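Local coordinates for TRAP solute Binding Protein (Uncultured marine bacterium, PDB 5I7I) that probably captures aromatic acids such as 3-hydroxybenzoate outside the cytoplasmic membrane and delivers them to a TRAP transporter for uptake, at residues H101-E106 with K312-S317. Residues are numbered along the deposited sequence; the frame is centred on the assembly and turned at random.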
ATOM      1  N   HIS A 101      10.662  -4.480   8.815  1.00  8.00           N
ATOM      2  CA  HIS A 101      11.303  -4.894   7.572  1.00  6.84           C
ATOM      3  C   HIS A 101      10.611  -4.282   6.368  1.00  8.07           C
ATOM      4  O   HIS A 101      11.264  -3.941   5.372  1.00  7.08           O
ATOM      5  CB  HIS A 101      11.287  -6.412   7.424  1.00  7.39           C
ATOM      6  CG  HIS A 101      12.201  -7.138   8.360  1.00  9.03           C
ATOM      7  ND1 HIS A 101      11.859  -7.425   9.661  1.00  9.07           N
ATOM      8  CD2 HIS A 101      13.408  -7.711   8.156  1.00  7.53           C
ATOM      9  CE1 HIS A 101      12.848  -8.085  10.240  1.00 10.07           C
ATOM     10  NE2 HIS A 101      13.793  -8.291   9.340  1.00 11.40           N
ATOM     11  N   LEU A 102       9.289  -4.159   6.432  1.00  7.18           N
ATOM     12  CA  LEU A 102       8.534  -3.726   5.270  1.00  7.21           C
ATOM     13  C   LEU A 102       8.797  -2.266   4.924  1.00  8.40           C
ATOM     14  O   LEU A 102       8.537  -1.853   3.787  1.00  7.01           O
ATOM     15  CB  LEU A 102       7.042  -3.987   5.480  1.00  6.72           C
ATOM     16  CG  LEU A 102       6.685  -5.456   5.752  1.00  8.72           C
ATOM     17  CD1 LEU A 102       5.165  -5.616   5.843  1.00  9.55           C
ATOM     18  CD2 LEU A 102       7.266  -6.394   4.739  1.00 11.51           C
ATOM     19  N   GLU A 103       9.275  -1.478   5.883  1.00  7.68           N
ATOM     20  CA  GLU A 103       9.614  -0.082   5.633  1.00  6.42           C
ATOM     21  C   GLU A 103      10.615   0.066   4.496  1.00  7.68           C
ATOM     22  O   GLU A 103      10.654   1.111   3.833  1.00  7.66           O
ATOM     23  CB  GLU A 103      10.221   0.533   6.905  1.00  7.35           C
ATOM     24  CG  GLU A 103       9.263   0.595   8.085  1.00  7.56           C
ATOM     25  CD  GLU A 103       9.915   1.118   9.343  1.00 10.44           C
ATOM     26  OE1 GLU A 103      11.022   1.684   9.234  1.00  8.56           O
ATOM     27  OE2 GLU A 103       9.324   0.943  10.442  1.00 11.92           O
ATOM     28  N   ALA A 104      11.464  -0.936   4.270  1.00  6.99           N
ATOM     29  CA  ALA A 104      12.470  -0.792   3.220  1.00  7.29           C
ATOM     30  C   ALA A 104      11.815  -0.584   1.870  1.00  7.73           C
ATOM     31  O   ALA A 104      12.358   0.124   1.016  1.00  7.61           O
ATOM     32  CB  ALA A 104      13.393  -2.007   3.172  1.00  8.71           C
ATOM     33  N   PHE A 105      10.655  -1.183   1.667  1.00  7.13           N
ATOM     34  CA  PHE A 105       9.964  -1.059   0.396  1.00  6.95           C
ATOM     35  C   PHE A 105       9.276   0.278   0.233  1.00  6.75           C
ATOM     36  O   PHE A 105       8.844   0.598  -0.885  1.00  8.00           O
ATOM     37  CB  PHE A 105       8.973  -2.207   0.225  1.00  5.59           C
ATOM     38  CG  PHE A 105       9.598  -3.453  -0.306  1.00  6.51           C
ATOM     39  CD1 PHE A 105      10.257  -4.343   0.533  1.00  6.84           C
ATOM     40  CD2 PHE A 105       9.572  -3.723  -1.666  1.00  6.89           C
ATOM     41  CE1 PHE A 105      10.848  -5.496   0.021  1.00  7.99           C
ATOM     42  CE2 PHE A 105      10.171  -4.870  -2.173  1.00  8.73           C
ATOM     43  CZ  PHE A 105      10.794  -5.752  -1.335  1.00  8.21           C
ATOM     44  N   GLU A 106       9.210   1.075   1.287  1.00  6.79           N
ATOM     45  CA  GLU A 106       8.616   2.398   1.251  1.00  6.42           C
ATOM     46  C   GLU A 106       9.617   3.498   0.935  1.00  7.47           C
ATOM     47  O   GLU A 106       9.226   4.662   0.860  1.00  8.79           O
ATOM     48  CB  GLU A 106       7.979   2.715   2.599  1.00  5.92           C
ATOM     49  CG  GLU A 106       6.832   1.834   2.971  1.00  7.73           C
ATOM     50  CD  GLU A 106       6.153   2.325   4.203  1.00  7.74           C
ATOM     51  OE1 GLU A 106       6.591   1.964   5.319  1.00  8.32           O
ATOM     52  OE2 GLU A 106       5.203   3.125   4.048  1.00  8.32           O
ATOM     53  N   LYS A 312      19.695   6.529   3.512  1.00  8.32           N
ATOM     54  CA  LYS A 312      20.819   6.451   4.438  1.00  8.78           C
ATOM     55  C   LYS A 312      20.334   6.448   5.883  1.00 10.00           C
ATOM     56  O   LYS A 312      20.797   5.646   6.711  1.00 10.10           O
ATOM     57  CB  LYS A 312      21.742   7.650   4.163  1.00 12.97           C
ATOM     58  CG  LYS A 312      22.807   7.886   5.193  1.00 13.33           C
ATOM     59  CD  LYS A 312      23.567   9.196   4.935  1.00 22.12           C
ATOM     60  CE  LYS A 312      22.700  10.451   5.189  1.00 32.51           C
ATOM     61  NZ  LYS A 312      22.817  10.985   6.582  1.00 43.34           N
ATOM     62  N   ASP A 313      19.429   7.372   6.221  1.00  9.15           N
ATOM     63  CA  ASP A 313      18.948   7.450   7.589  1.00  9.23           C
ATOM     64  C   ASP A 313      18.097   6.243   7.943  1.00  9.44           C
ATOM     65  O   ASP A 313      18.101   5.803   9.101  1.00  9.83           O
ATOM     66  CB  ASP A 313      18.169   8.748   7.801  1.00 13.33           C
ATOM     67  CG  ASP A 313      19.057   9.981   7.737  1.00 11.92           C
ATOM     68  OD1 ASP A 313      20.296   9.854   7.935  1.00 14.61           O
ATOM     69  OD2 ASP A 313      18.498  11.073   7.541  1.00 16.66           O
ATOM     70  N   TRP A 314      17.343   5.709   6.978  1.00  8.17           N
ATOM     71  CA  TRP A 314      16.575   4.499   7.248  1.00  7.67           C
ATOM     72  C   TRP A 314      17.488   3.333   7.592  1.00  7.73           C
ATOM     73  O   TRP A 314      17.235   2.594   8.553  1.00  7.88           O
ATOM     74  CB  TRP A 314      15.628   4.129   6.087  1.00  7.29           C
ATOM     75  CG  TRP A 314      14.786   2.993   6.526  1.00  8.08           C
ATOM     76  CD1 TRP A 314      13.631   3.085   7.241  1.00  8.00           C
ATOM     77  CD2 TRP A 314      15.070   1.581   6.398  1.00  7.82           C
ATOM     78  NE1 TRP A 314      13.169   1.839   7.564  1.00  8.11           N
ATOM     79  CE2 TRP A 314      14.022   0.897   7.050  1.00  8.39           C
ATOM     80  CE3 TRP A 314      16.100   0.835   5.810  1.00  7.50           C
ATOM     81  CZ2 TRP A 314      13.966  -0.495   7.119  1.00  8.22           C
ATOM     82  CZ3 TRP A 314      16.036  -0.545   5.865  1.00  7.89           C
ATOM     83  CH2 TRP A 314      14.978  -1.196   6.520  1.00  8.21           C
ATOM     84  N   ILE A 315      18.563   3.154   6.830  1.00  8.11           N
ATOM     85  CA  ILE A 315      19.493   2.064   7.100  1.00  8.86           C
ATOM     86  C   ILE A 315      20.024   2.166   8.522  1.00  8.59           C
ATOM     87  O   ILE A 315      20.033   1.184   9.272  1.00  8.72           O
ATOM     88  CB  ILE A 315      20.601   2.038   6.029  1.00  8.51           C
ATOM     89  CG1 ILE A 315      20.036   1.515   4.710  1.00  9.50           C
ATOM     90  CG2 ILE A 315      21.789   1.195   6.470  1.00  9.45           C
ATOM     91  CD1 ILE A 315      20.968   1.674   3.517  1.00 10.96           C
ATOM     92  N   LYS A 316      20.417   3.366   8.938  1.00  9.02           N
ATOM     93  CA  LYS A 316      20.877   3.543  10.315  1.00  9.74           C
ATOM     94  C   LYS A 316      19.773   3.203  11.318  1.00  9.54           C
ATOM     95  O   LYS A 316      20.032   2.556  12.334  1.00  9.88           O
ATOM     96  CB  LYS A 316      21.353   4.975  10.498  1.00 11.59           C
ATOM     97  CG  LYS A 316      21.520   5.406  11.958  1.00 18.47           C
ATOM     98  CD  LYS A 316      22.884   5.899  12.251  1.00 23.19           C
ATOM     99  CE  LYS A 316      23.050   6.174  13.752  1.00 20.30           C
ATOM    100  NZ  LYS A 316      24.436   5.859  14.181  1.00 17.40           N
ATOM    101  N   SER A 317      18.535   3.642  11.052  0.76  9.18           N
ATOM    102  CA  SER A 317      17.409   3.374  11.957  0.76  9.33           C
ATOM    103  C   SER A 317      17.081   1.888  12.032  0.76  8.97           C
ATOM    104  O   SER A 317      16.651   1.395  13.091  0.76 10.73           O
ATOM    105  CB  SER A 317      16.156   4.136  11.507  0.76 10.78           C
ATOM    106  OG  SER A 317      15.429   3.455  10.488  0.76 11.52           O
TER
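The helical turn of 101-106 and the segment 312-317, which lies on helix 297-320, come nearest at A104 and W314, whose CA atoms are 7.8 Å apart; the indole of W314 spans this separation, and the small methyl of A104 fits against its six-membered ring. A chi1 of -173° swings CG of W314 away from its backbone N and carries the indole across, one ring face against the turn: the A104 N lies 3.7 Å above the ring plane toward the rim, and the A104 CB makes an off-centre CH-pi contact, 4.3 Å from the centroid of the six-membered ring of W314. The methyl of alanine lets the backbone come this close. At the ring edge, W314 NE1 donates to E103 OE1 at 2.7 Å, with an N-H...O angle of 165°; the bond uses the anti lone pair of OE1 and lies nearly in the indole plane, while the carboxylate is turned 71° from the ring. In this family 7 solute-binding protein of the TRAP type, the contact ties the loop after strand 87-91 to the long helix 297-320. A leucine in place of W314 would probably leave E103 without this N-H donor and open a gap beside A104. Glutamate suits its place because its side chain, extended beyond CG, brings a carboxylate oxygen to the indole N-H, while its CB packs 3.3 Å from W314 NE1. R321 meets its charge with a salt bridge to the same E103 OE1.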